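Local atomic coordinates of dihydrodipicolinate reductase N-terminus domain-containing protein (PDB entry 6IAQ), a protein that acts as a native amine dehydrogenase, binding NADP and probably catalysing the asymmetric reductive amination of ketones to amines. Residues T179-G184 / I250-I255; K165-V170 / S271-G276; T215-K220 / T260-V265; G154-I159 / P291-S296; D7-V12 / H74-V79. One frame throughout, in Å; residues are numbered along the deposited sequence.

Contact 1 (T179-G184 / I250-I255)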
# COMPACT_ATOMS: atom_id res chain seq x y z
N THR A 179 -24.02 14.46 14.22
CA THR A 179 -25.26 13.97 14.86
C THR A 179 -25.18 12.46 15.07
O THR A 179 -25.57 11.99 16.13
CB THR A 179 -26.50 14.38 14.05
OG1 THR A 179 -26.46 15.80 13.97
CG2 THR A 179 -27.79 13.90 14.68
N ALA A 180 -24.69 11.70 14.10
CA ALA A 180 -24.57 10.24 14.23
C ALA A 180 -23.53 9.85 15.29
O ALA A 180 -23.58 8.73 15.81
CB ALA A 180 -24.28 9.63 12.89
N GLN A 181 -22.58 10.72 15.57
CA GLN A 181 -21.52 10.51 16.61
C GLN A 181 -22.04 10.94 17.99
O GLN A 181 -21.28 10.85 18.94
CB GLN A 181 -20.24 11.26 16.23
CG GLN A 181 -19.52 10.67 15.04
CD GLN A 181 -19.17 9.21 15.23
OE1 GLN A 181 -19.70 8.34 14.55
NE2 GLN A 181 -18.28 8.93 16.18
N GLN A 182 -23.31 11.36 18.08
CA GLN A 182 -24.02 11.65 19.36
C GLN A 182 -23.42 12.88 20.04
O GLN A 182 -23.56 13.00 21.26
CB GLN A 182 -23.95 10.44 20.29
CG GLN A 182 -24.41 9.14 19.64
CD GLN A 182 -25.80 9.22 19.08
OE1 GLN A 182 -26.75 9.55 19.78
NE2 GLN A 182 -25.92 8.93 17.79
N VAL A 183 -22.84 13.79 19.26
CA VAL A 183 -22.20 15.02 19.76
C VAL A 183 -23.26 15.90 20.41
O VAL A 183 -24.30 16.19 19.76
CB VAL A 183 -21.46 15.75 18.64
CG1 VAL A 183 -20.95 17.10 19.09
CG2 VAL A 183 -20.34 14.89 18.11
N GLY A 184 -23.01 16.30 21.66
CA GLY A 184 -23.86 17.23 22.43
C GLY A 184 -24.94 16.50 23.22
O GLY A 184 -25.68 17.17 23.92
N ILE A 250 -19.00 13.95 23.19
CA ILE A 250 -18.38 14.67 22.04
C ILE A 250 -18.04 13.69 20.91
O ILE A 250 -17.37 14.11 19.97
CB ILE A 250 -17.14 15.47 22.48
CG1 ILE A 250 -16.05 14.56 23.04
CG2 ILE A 250 -17.54 16.58 23.43
CD1 ILE A 250 -14.72 15.27 23.30
N GLY A 251 -18.50 12.44 21.02
CA GLY A 251 -18.24 11.41 20.02
C GLY A 251 -18.18 10.07 20.68
O GLY A 251 -18.68 9.94 21.81
N PHE A 252 -17.56 9.11 20.03
CA PHE A 252 -17.39 7.78 20.65
C PHE A 252 -16.21 7.05 20.04
O PHE A 252 -15.75 7.38 18.92
CB PHE A 252 -18.68 6.94 20.58
CG PHE A 252 -19.20 6.61 19.20
CD1 PHE A 252 -18.65 5.59 18.45
CD2 PHE A 252 -20.33 7.25 18.71
CE1 PHE A 252 -19.15 5.27 17.19
CE2 PHE A 252 -20.82 6.94 17.45
CZ PHE A 252 -20.24 5.94 16.71
N THR A 253 -15.79 6.02 20.77
CA THR A 253 -14.70 5.11 20.42
C THR A 253 -15.28 3.69 20.34
O THR A 253 -15.91 3.26 21.31
CB THR A 253 -13.54 5.23 21.43
OG1 THR A 253 -13.08 6.59 21.41
CG2 THR A 253 -12.44 4.23 21.12
N ASP A 254 -15.07 3.03 19.22
CA ASP A 254 -15.42 1.62 18.99
C ASP A 254 -14.14 0.79 19.06
O ASP A 254 -13.12 1.28 18.62
CB ASP A 254 -16.06 1.35 17.62
CG ASP A 254 -17.33 2.12 17.31
OD1 ASP A 254 -18.21 2.20 18.19
OD2 ASP A 254 -17.42 2.63 16.16
N ILE A 255 -14.26 -0.47 19.45
CA ILE A 255 -13.23 -1.52 19.26
C ILE A 255 -13.93 -2.75 18.70
O ILE A 255 -14.96 -3.15 19.25
CB ILE A 255 -12.43 -1.80 20.56
CG1 ILE A 255 -11.34 -2.84 20.32
CG2 ILE A 255 -13.34 -2.19 21.69
CD1 ILE A 255 -10.17 -2.73 21.29
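I250 meets V183 through its backbone: the carbonyl O of I250 lies 3.6 Å from V183 CG2. With V183 CG1 anti to the backbone N (chi1 173°), CG2 is left beside that N, facing I250 O. At G251, a CA-H...O contact runs from G251 CA to Q181 O at 3.3 Å. The N of G251 is buried and has no polar partner in the model; no hydrogen bond joins the two segments. F252 carries the main side-chain contact of this strand, with Q181. The Q181 amide lies over one face of the phenyl ring, with Q181 NE2 3.4 Å above the ring plane of F252 near the centre and Q181 OE1 3.3 Å from F252 CZ; amide and ring are inclined by 38°. Q181 NE2 is fixed by a hydrogen bond to G272 O on the next strand. The A180 carbonyl approaches the ring edge, its O 3.7 Å from F252 CE2, and R199 makes a cation-pi contact with the ring. Positive phi at Q182 and two bonds back into the last turn, one of them Q182 N to T179 O, identify a Schellman C-cap of helix 175-180 laid against strand 249-260 of the mixed sheet.

Contact 2 (K165-V170 / S271-G276)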
# COMPACT_ATOMS: atom_id res chain seq x y z
N LYS A 165 -5.36 1.42 15.13
CA LYS A 165 -5.79 2.50 16.04
C LYS A 165 -5.94 3.74 15.18
O LYS A 165 -4.98 4.08 14.45
CB LYS A 165 -4.80 2.71 17.19
CG LYS A 165 -5.33 3.63 18.28
CD LYS A 165 -4.47 3.75 19.53
CE LYS A 165 -3.15 4.45 19.28
NZ LYS A 165 -2.72 5.27 20.44
N ALA A 166 -7.12 4.37 15.23
CA ALA A 166 -7.46 5.52 14.38
C ALA A 166 -8.22 6.55 15.19
O ALA A 166 -9.03 6.20 16.09
CB ALA A 166 -8.23 5.05 13.16
N SER A 167 -7.97 7.81 14.86
CA SER A 167 -8.65 8.99 15.43
C SER A 167 -9.02 9.92 14.28
O SER A 167 -8.16 10.23 13.47
CB SER A 167 -7.76 9.67 16.46
OG SER A 167 -8.42 10.77 17.06
N TRP A 168 -10.27 10.37 14.25
CA TRP A 168 -10.68 11.49 13.36
C TRP A 168 -11.55 12.48 14.14
O TRP A 168 -12.09 12.13 15.19
CB TRP A 168 -11.33 10.98 12.08
CG TRP A 168 -12.42 9.98 12.26
CD1 TRP A 168 -12.30 8.63 12.18
CD2 TRP A 168 -13.82 10.25 12.52
NE1 TRP A 168 -13.53 8.03 12.36
CE2 TRP A 168 -14.47 9.01 12.59
CE3 TRP A 168 -14.58 11.42 12.67
CZ2 TRP A 168 -15.84 8.90 12.78
CZ3 TRP A 168 -15.93 11.32 12.89
CH2 TRP A 168 -16.54 10.07 12.93
N ASN A 169 -11.59 13.70 13.62
CA ASN A 169 -12.22 14.90 14.21
C ASN A 169 -13.61 15.11 13.58
O ASN A 169 -13.67 15.45 12.40
CB ASN A 169 -11.33 16.11 14.00
CG ASN A 169 -11.81 17.34 14.71
OD1 ASN A 169 -12.79 17.30 15.45
ND2 ASN A 169 -11.12 18.44 14.51
N VAL A 170 -14.67 14.97 14.37
CA VAL A 170 -16.05 15.38 14.00
C VAL A 170 -16.04 16.73 13.27
O VAL A 170 -16.76 16.88 12.29
CB VAL A 170 -16.96 15.41 15.24
CG1 VAL A 170 -18.22 16.22 15.00
CG2 VAL A 170 -17.30 14.01 15.66
N SER A 271 -11.78 6.16 17.16
CA SER A 271 -12.47 7.28 17.84
C SER A 271 -12.82 8.35 16.80
O SER A 271 -11.92 8.79 16.03
CB SER A 271 -11.65 7.83 18.95
OG SER A 271 -12.26 9.00 19.46
N GLY A 272 -14.07 8.76 16.82
CA GLY A 272 -14.59 9.90 16.07
C GLY A 272 -15.20 10.88 17.04
O GLY A 272 -16.26 10.54 17.64
N ARG A 273 -14.55 12.03 17.24
CA ARG A 273 -14.95 12.98 18.30
C ARG A 273 -14.56 14.40 17.93
O ARG A 273 -13.68 14.61 17.09
CB ARG A 273 -14.34 12.56 19.64
CG ARG A 273 -12.81 12.73 19.72
CD ARG A 273 -12.15 12.12 20.98
NE ARG A 273 -10.77 12.58 20.91
CZ ARG A 273 -9.82 12.01 20.16
NH1 ARG A 273 -10.07 10.90 19.48
NH2 ARG A 273 -8.63 12.58 20.08
N VAL A 274 -15.18 15.36 18.62
CA VAL A 274 -14.77 16.78 18.52
C VAL A 274 -13.40 16.90 19.18
O VAL A 274 -13.23 16.43 20.31
CB VAL A 274 -15.81 17.71 19.16
CG1 VAL A 274 -15.38 19.15 19.06
CG2 VAL A 274 -17.19 17.54 18.54
N TYR A 275 -12.43 17.50 18.46
CA TYR A 275 -11.07 17.73 19.00
C TYR A 275 -11.03 19.07 19.75
O TYR A 275 -11.67 20.07 19.32
CB TYR A 275 -10.04 17.79 17.87
CG TYR A 275 -9.65 16.46 17.29
CD1 TYR A 275 -10.31 15.27 17.57
CD2 TYR A 275 -8.62 16.42 16.36
CE1 TYR A 275 -9.93 14.07 16.99
CE2 TYR A 275 -8.23 15.24 15.77
CZ TYR A 275 -8.88 14.06 16.08
OH TYR A 275 -8.49 12.91 15.46
N GLY A 276 -10.24 19.09 20.80
CA GLY A 276 -9.77 20.34 21.41
C GLY A 276 -8.46 20.76 20.76
O GLY A 276 -7.91 20.03 19.93
O HOH W 1 -5.98 11.99 18.54
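Strands 158-169 and 265-273 form a parallel pair in the mixed sheet, the axes of 165-169 and 271-273 lying 13° apart, with S167 against S271, W168 against G272 and N169 against R273. Backbone bonds run along the pair, as in W168 N to S271 O at 2.9 Å. On the face that carries W168, the indole lies back across the neighbouring strand: its CG stands between the backbone N and the carbonyl carbon (chi1 51°), which brings G272 CA 3.4 Å from the centroid of the W168 six-membered ring, almost on the ring normal. This CH-pi contact seats the flat indole directly on a glycine.

The other face is polar. S167 OG is gripped by three groups: Y275 OH at 2.7 Å, with the proton direction open, R273 NH1 at 2.9 Å, and a water, which in turn accepts from R273 NH2. R273 NH1 donates as well to S271 OG, itself also hydrogen-bonded to D229, and the guanidinium is held further by a salt bridge to E279. Past the end of the strand, Y275 folds back so that its ring stacks on the N169 amide, the planes 5° apart, with N169 CB 3.5 Å from the Y275 ring centroid. N169 OD1 accepts from Y275 N at 3.0 Å, the donor standing above the carbonyl plane. V170 CG1 touches V274 CG2 at 3.9 Å.

S167 bonds through its backbone to I282 of strand 282-288, G272 to F252 of strand 249-260, and A166 and W168 pack on W145 of helix 141-153.

Contact 3 (T215-K220 / T260-V265)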
# COMPACT_ATOMS: atom_id res chain seq x y z
N THR A 215 -8.17 -11.54 2.65
CA THR A 215 -7.12 -12.51 3.03
C THR A 215 -7.61 -13.94 2.74
O THR A 215 -6.78 -14.85 2.75
CB THR A 215 -6.67 -12.30 4.47
OG1 THR A 215 -6.44 -10.88 4.64
CG2 THR A 215 -5.40 -13.07 4.79
N GLY A 216 -8.91 -14.11 2.50
CA GLY A 216 -9.53 -15.41 2.20
C GLY A 216 -9.66 -16.26 3.44
O GLY A 216 -9.54 -17.49 3.32
N LEU A 217 -9.88 -15.66 4.61
CA LEU A 217 -9.95 -16.40 5.91
C LEU A 217 -11.41 -16.60 6.32
O LEU A 217 -12.30 -16.05 5.65
CB LEU A 217 -9.19 -15.63 7.00
CG LEU A 217 -7.75 -15.24 6.66
CD1 LEU A 217 -7.12 -14.43 7.78
CD2 LEU A 217 -6.90 -16.47 6.38
N THR A 218 -11.62 -17.35 7.41
CA THR A 218 -12.95 -17.82 7.88
C THR A 218 -13.21 -17.25 9.26
O THR A 218 -12.41 -17.53 10.17
CB THR A 218 -13.03 -19.35 7.97
OG1 THR A 218 -12.40 -19.90 6.81
CG2 THR A 218 -14.46 -19.85 8.06
N VAL A 219 -14.33 -16.53 9.41
CA VAL A 219 -14.68 -15.94 10.73
C VAL A 219 -14.89 -17.09 11.72
O VAL A 219 -15.59 -18.05 11.37
CB VAL A 219 -15.90 -15.01 10.63
CG1 VAL A 219 -16.30 -14.50 11.99
CG2 VAL A 219 -15.65 -13.85 9.69
N LYS A 220 -14.25 -17.01 12.88
CA LYS A 220 -14.49 -17.91 14.04
C LYS A 220 -15.34 -17.15 15.06
O LYS A 220 -16.25 -17.75 15.61
CB LYS A 220 -13.16 -18.34 14.67
CG LYS A 220 -13.27 -19.15 15.95
CD LYS A 220 -11.93 -19.66 16.40
CE LYS A 220 -12.01 -20.58 17.60
NZ LYS A 220 -11.07 -20.17 18.67
N THR A 260 -10.17 -15.49 13.27
CA THR A 260 -10.35 -16.41 12.13
C THR A 260 -10.09 -17.84 12.58
O THR A 260 -9.32 -18.03 13.55
CB THR A 260 -9.45 -15.99 10.96
OG1 THR A 260 -8.09 -16.17 11.35
CG2 THR A 260 -9.72 -14.56 10.54
N GLU A 261 -10.70 -18.80 11.90
CA GLU A 261 -10.43 -20.24 12.13
C GLU A 261 -8.94 -20.49 11.88
O GLU A 261 -8.32 -21.20 12.67
CB GLU A 261 -11.34 -21.12 11.27
CG GLU A 261 -12.82 -21.04 11.63
CD GLU A 261 -13.24 -21.51 13.02
OE1 GLU A 261 -12.35 -21.84 13.88
OE2 GLU A 261 -14.47 -21.52 13.29
N GLU A 262 -8.35 -19.84 10.88
CA GLU A 262 -6.97 -20.12 10.40
C GLU A 262 -5.91 -19.57 11.37
O GLU A 262 -4.74 -19.94 11.19
CB GLU A 262 -6.77 -19.56 9.00
CG GLU A 262 -7.64 -20.21 7.94
CD GLU A 262 -9.05 -19.65 7.79
OE1 GLU A 262 -9.46 -18.81 8.62
OE2 GLU A 262 -9.74 -20.06 6.85
N GLY A 263 -6.26 -18.73 12.35
CA GLY A 263 -5.30 -18.25 13.38
C GLY A 263 -5.21 -16.73 13.49
O GLY A 263 -5.33 -16.18 14.60
N PRO A 264 -4.97 -15.96 12.40
CA PRO A 264 -4.90 -14.50 12.50
C PRO A 264 -6.13 -13.90 13.19
O PRO A 264 -7.26 -14.31 12.93
CB PRO A 264 -4.80 -14.04 11.04
CG PRO A 264 -4.15 -15.21 10.35
CD PRO A 264 -4.70 -16.44 11.04
N VAL A 265 -5.86 -12.94 14.07
CA VAL A 265 -6.87 -12.11 14.77
C VAL A 265 -6.72 -10.68 14.27
O VAL A 265 -5.57 -10.19 14.15
CB VAL A 265 -6.67 -12.19 16.29
CG1 VAL A 265 -7.60 -11.25 17.03
CG2 VAL A 265 -6.79 -13.63 16.78
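The carboxylate of E262 takes two hydrogen bonds from T218, one to each oxygen: T218 N reaches E262 OE1 at 2.9 Å and T218 OG1 donates to E262 OE2 at 2.7 Å. Both donors come from the syn side and lie a little out of the carboxylate plane; a bend at chi2 of E262 (84°) turns the group back toward them. E261 N donates to T218 O over 2.7 Å. Beside this polar patch, L217 CB rests on T260 CG2 (3.7 Å), while L217 CD1 meets P264 CG at 4.0 Å. K220 CD lies 3.4 Å from E261 OE1, whereas K220 NZ stays 5.2 Å from that oxygen, too far for a salt bridge.

Behind these contacts, V219 and T260 form an antiparallel non-hydrogen-bonded pair at the ends of neighbouring strands 219-230 and 249-260. T260 to G263 form a type I turn, and T260 OG1 donates to a lone pair of P264 O at 2.6 Å. On the other side, G216 closes helix 203-215 in a Schellman motif, which delivers L217 and T218 to the loop. Two donors aimed at one carboxylate would favour its ionised form, so E262 probably fastens this surface loop as an anion.

Contact 4 (G154-I159 / P291-S296)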
# COMPACT_ATOMS: atom_id res chain seq x y z
N GLY A 154 1.08 -8.44 3.33
CA GLY A 154 1.83 -9.12 2.27
C GLY A 154 3.32 -9.24 2.56
O GLY A 154 3.99 -9.97 1.83
N THR A 155 3.86 -8.50 3.53
CA THR A 155 5.31 -8.57 3.89
C THR A 155 5.52 -9.51 5.08
O THR A 155 6.69 -9.64 5.53
CB THR A 155 5.88 -7.18 4.14
OG1 THR A 155 5.44 -6.69 5.40
CG2 THR A 155 5.53 -6.23 3.02
N ALA A 156 4.45 -10.14 5.59
CA ALA A 156 4.54 -11.02 6.78
C ALA A 156 4.71 -12.47 6.32
O ALA A 156 4.16 -12.83 5.26
CB ALA A 156 3.32 -10.86 7.64
N HIS A 157 5.49 -13.25 7.07
CA HIS A 157 5.59 -14.73 6.90
C HIS A 157 4.46 -15.40 7.68
O HIS A 157 3.82 -16.29 7.15
CB HIS A 157 6.94 -15.25 7.40
CG HIS A 157 7.14 -16.69 7.07
ND1 HIS A 157 7.40 -17.65 8.03
CD2 HIS A 157 7.11 -17.34 5.89
CE1 HIS A 157 7.51 -18.82 7.45
NE2 HIS A 157 7.36 -18.65 6.14
N ARG A 158 4.28 -15.00 8.92
CA ARG A 158 3.20 -15.52 9.80
C ARG A 158 2.55 -14.33 10.50
O ARG A 158 3.28 -13.49 11.05
CB ARG A 158 3.75 -16.53 10.80
CG ARG A 158 2.65 -17.33 11.49
CD ARG A 158 3.11 -18.05 12.75
NE ARG A 158 3.23 -17.13 13.88
CZ ARG A 158 4.36 -16.79 14.49
NH1 ARG A 158 4.33 -15.94 15.51
NH2 ARG A 158 5.53 -17.28 14.10
N ILE A 159 1.23 -14.29 10.50
CA ILE A 159 0.46 -13.23 11.21
C ILE A 159 -0.24 -13.85 12.40
O ILE A 159 -1.03 -14.79 12.18
CB ILE A 159 -0.52 -12.55 10.24
CG1 ILE A 159 0.24 -11.82 9.12
CG2 ILE A 159 -1.45 -11.62 11.02
CD1 ILE A 159 -0.67 -11.23 8.03
N PRO A 291 7.58 -11.17 10.54
CA PRO A 291 8.15 -10.46 11.69
C PRO A 291 7.07 -9.58 12.32
O PRO A 291 5.96 -9.58 11.82
CB PRO A 291 9.20 -9.58 11.01
CG PRO A 291 8.53 -9.16 9.74
CD PRO A 291 7.72 -10.37 9.30
N ASN A 292 7.41 -8.81 13.35
CA ASN A 292 6.55 -7.71 13.86
C ASN A 292 6.69 -6.51 12.92
O ASN A 292 7.85 -6.16 12.55
CB ASN A 292 6.86 -7.30 15.30
CG ASN A 292 6.60 -8.43 16.28
OD1 ASN A 292 5.69 -9.24 16.10
ND2 ASN A 292 7.43 -8.52 17.31
N LEU A 293 5.56 -5.90 12.55
CA LEU A 293 5.54 -4.77 11.58
C LEU A 293 4.77 -3.61 12.19
O LEU A 293 3.89 -3.84 13.05
CB LEU A 293 4.89 -5.23 10.29
CG LEU A 293 5.67 -6.28 9.52
CD1 LEU A 293 4.72 -7.12 8.68
CD2 LEU A 293 6.76 -5.64 8.67
N PHE A 294 5.14 -2.41 11.76
CA PHE A 294 4.51 -1.14 12.20
C PHE A 294 4.27 -0.24 10.99
O PHE A 294 5.09 -0.20 10.05
CB PHE A 294 5.41 -0.44 13.22
CG PHE A 294 4.79 0.79 13.80
CD1 PHE A 294 3.72 0.70 14.69
CD2 PHE A 294 5.24 2.04 13.45
CE1 PHE A 294 3.13 1.84 15.22
CE2 PHE A 294 4.65 3.19 13.97
CZ PHE A 294 3.61 3.09 14.87
N LEU A 295 3.16 0.49 11.03
CA LEU A 295 2.83 1.53 10.02
C LEU A 295 2.16 2.69 10.76
O LEU A 295 1.28 2.47 11.61
CB LEU A 295 1.91 0.97 8.94
CG LEU A 295 1.53 1.93 7.81
CD1 LEU A 295 1.57 1.22 6.46
CD2 LEU A 295 0.13 2.50 7.99
N SER A 296 2.62 3.90 10.46
CA SER A 296 2.05 5.16 10.98
C SER A 296 1.99 6.15 9.82
O SER A 296 2.90 6.13 8.95
CB SER A 296 2.88 5.67 12.14
OG SER A 296 2.68 7.04 12.36
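The cis-proline P291 packs against the residues leading into strand 158-169, just where H157 and R158 both face E290 in a classic beta bulge. P291 CD makes the approach: it lies 4.0 Å from T155 O and 4.1 Å from A156 CA, and the peptide N of H157 follows at 4.3 Å. No hydrogen bond crosses between the segments, so the contact rests on van der Waals packing.

Its other half is L293, whose CB points toward segment 154-159. CG of L293 sits opposite its own carbonyl carbon (chi1 -66°), and both methyls then straddle the hydroxyl of T155: L293 CD1 is 3.4 Å from T155 OG1 and L293 CD2 is 3.7 Å from the same oxygen. L293 CD1 also touches A156 CB at 4.1 Å. The T155 hydroxyl, though covered by leucine methyls, is satisfied by a hydrogen bond to L152 O in the last turn of helix 141-153.

The second subunit covers this region. T155 O accepts from T308 OG1 of that subunit, G154 O and A156 O from its N312 ND2, and P291 and L293 both pack on its P301. The contact therefore joins the turn between helix 141-153 and strand 158-169 to the start of strand 293-296, an outermost strand of the mixed sheet within the chain, as part of a bulged sheet end buried at a dimer interface.

Contact 5 (D7-V12 / H74-V79)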
# COMPACT_ATOMS: atom_id res chain seq x y z
N ASP A 7 -14.24 13.50 -20.70
CA ASP A 7 -15.53 13.00 -21.25
C ASP A 7 -16.54 12.80 -20.10
O ASP A 7 -17.75 12.76 -20.39
CB ASP A 7 -15.35 11.67 -22.00
CG ASP A 7 -14.56 11.77 -23.29
OD1 ASP A 7 -14.43 12.90 -23.86
OD2 ASP A 7 -14.07 10.71 -23.72
N ILE A 8 -16.07 12.62 -18.86
CA ILE A 8 -16.92 12.07 -17.76
C ILE A 8 -17.95 13.14 -17.37
O ILE A 8 -17.56 14.30 -17.11
CB ILE A 8 -16.07 11.64 -16.55
CG1 ILE A 8 -15.18 10.44 -16.90
CG2 ILE A 8 -16.94 11.39 -15.32
CD1 ILE A 8 -14.05 10.19 -15.92
N ARG A 9 -19.21 12.73 -17.30
CA ARG A 9 -20.34 13.60 -16.87
C ARG A 9 -20.79 13.09 -15.49
O ARG A 9 -21.14 11.89 -15.37
CB ARG A 9 -21.44 13.62 -17.94
CG ARG A 9 -21.00 14.20 -19.28
CD ARG A 9 -21.98 13.92 -20.41
NE ARG A 9 -23.25 14.59 -20.18
CZ ARG A 9 -24.37 14.03 -19.72
NH1 ARG A 9 -24.44 12.72 -19.49
NH2 ARG A 9 -25.45 14.78 -19.59
N ALA A 10 -20.75 13.96 -14.49
CA ALA A 10 -21.01 13.57 -13.07
C ALA A 10 -22.19 14.35 -12.48
O ALA A 10 -22.35 15.54 -12.83
CB ALA A 10 -19.75 13.80 -12.26
N VAL A 11 -22.96 13.70 -11.61
CA VAL A 11 -23.95 14.34 -10.71
C VAL A 11 -23.39 14.29 -9.28
O VAL A 11 -22.99 13.20 -8.82
CB VAL A 11 -25.33 13.67 -10.82
CG1 VAL A 11 -26.24 13.98 -9.63
CG2 VAL A 11 -26.02 14.10 -12.12
N VAL A 12 -23.32 15.44 -8.61
CA VAL A 12 -22.86 15.48 -7.18
C VAL A 12 -24.12 15.33 -6.32
O VAL A 12 -25.04 16.18 -6.40
CB VAL A 12 -21.91 16.66 -6.83
CG1 VAL A 12 -21.42 17.43 -8.05
CG2 VAL A 12 -22.43 17.59 -5.78
N HIS A 74 -28.62 11.84 -17.33
CA HIS A 74 -27.97 10.52 -17.56
C HIS A 74 -26.46 10.61 -17.45
O HIS A 74 -25.71 10.38 -18.41
CB HIS A 74 -28.42 9.94 -18.89
CG HIS A 74 -29.84 9.48 -18.83
ND1 HIS A 74 -30.89 10.31 -19.21
CD2 HIS A 74 -30.40 8.34 -18.38
CE1 HIS A 74 -32.02 9.65 -19.04
NE2 HIS A 74 -31.74 8.46 -18.52
N PRO A 75 -25.93 10.91 -16.23
CA PRO A 75 -24.49 11.04 -16.04
C PRO A 75 -23.80 9.67 -16.10
O PRO A 75 -24.44 8.66 -15.91
CB PRO A 75 -24.41 11.63 -14.62
CG PRO A 75 -25.60 11.01 -13.91
CD PRO A 75 -26.68 11.03 -14.97
N ASP A 76 -22.48 9.68 -16.30
CA ASP A 76 -21.62 8.47 -16.21
C ASP A 76 -21.47 8.03 -14.75
O ASP A 76 -21.20 6.83 -14.53
CB ASP A 76 -20.22 8.77 -16.76
CG ASP A 76 -20.27 9.12 -18.23
OD1 ASP A 76 -20.63 8.26 -18.97
OD2 ASP A 76 -19.98 10.29 -18.59
N ILE A 77 -21.59 8.97 -13.81
CA ILE A 77 -21.26 8.71 -12.38
C ILE A 77 -22.06 9.67 -11.48
O ILE A 77 -22.09 10.91 -11.76
CB ILE A 77 -19.74 8.80 -12.12
CG1 ILE A 77 -19.34 8.29 -10.72
CG2 ILE A 77 -19.24 10.22 -12.34
CD1 ILE A 77 -19.22 6.82 -10.61
N ALA A 78 -22.63 9.09 -10.43
CA ALA A 78 -23.17 9.82 -9.26
C ALA A 78 -22.14 9.72 -8.14
O ALA A 78 -21.69 8.61 -7.82
CB ALA A 78 -24.48 9.22 -8.83
N VAL A 79 -21.75 10.87 -7.59
CA VAL A 79 -20.70 11.01 -6.54
C VAL A 79 -21.44 11.36 -5.24
O VAL A 79 -21.95 12.46 -5.14
CB VAL A 79 -19.68 12.08 -6.97
CG1 VAL A 79 -18.57 12.19 -5.95
CG2 VAL A 79 -19.12 11.78 -8.37
O HOH W 2 -22.66 10.92 -19.97
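R9 O accepts from two successive backbone amides, D76 N at 2.7 Å and, weakly, I77 N at 3.3 Å. It marks the point where the segment 74-79 enters the parallel sheet of the Rossmann-type NADP-binding domain. From there strands 9-13 and 77-80 run side by side, the axes of 9-12 and 77-79 at 30°, with V11 N bonded to I77 O at 2.9 Å and V79 N to V11 O at 2.9 Å.

The D76 side chain closes the same junction from the other direction: D76 OD2 uses its anti lone pair to accept from R9 N at 2.9 Å, so the main chain of R9 is held at both its N-H and its carbonyl. A water bonded to R9 NH1 also donates to D76 OD2.

The apolar side chains divide between the sheet faces. A10 CB meets I77 CG2 at 3.6 Å on the face covered by helix 314-319, which I77 and V79 touch. On the opposite face V11 CG2 lies 3.6 Å from P75 CG, and V11 also packs on helix 66-73.

A bend at chi3 (65°) swings the R9 guanidinium to the end of that helix, where R9 NH2 bonds T73 O. R9 NH1 reaches H74 O at 2.9 Å: the oxygen lies in the guanidinium plane, but the nitrogen stands 60° out of the H74 carbonyl plane.

Contacts 1 to 4 all reach the mixed C-terminal sheet, whereas contact 5 belongs to the parallel nucleotide-binding sheet, on the far side of the chain's centre from contacts 1 and 2. Contacts 1, 2 and 4 are buried; contacts 3 and 5 are partly buried, contact 3 being made mostly of exposed residues. Contacts 1 and 2 touch, with centres 9 Å apart, but contact 2 is a bonded strand pair with a dense polar face, while contact 1 lacks cross-segment hydrogen bonds. Contacts 3 and 4 also touch, yet differ: carboxylate bonds in contact 3, apolar packing beside the second subunit in contact 4. Contacts 2 and 4 share strand 158-169, and contacts 2 and 5 are both parallel pairs.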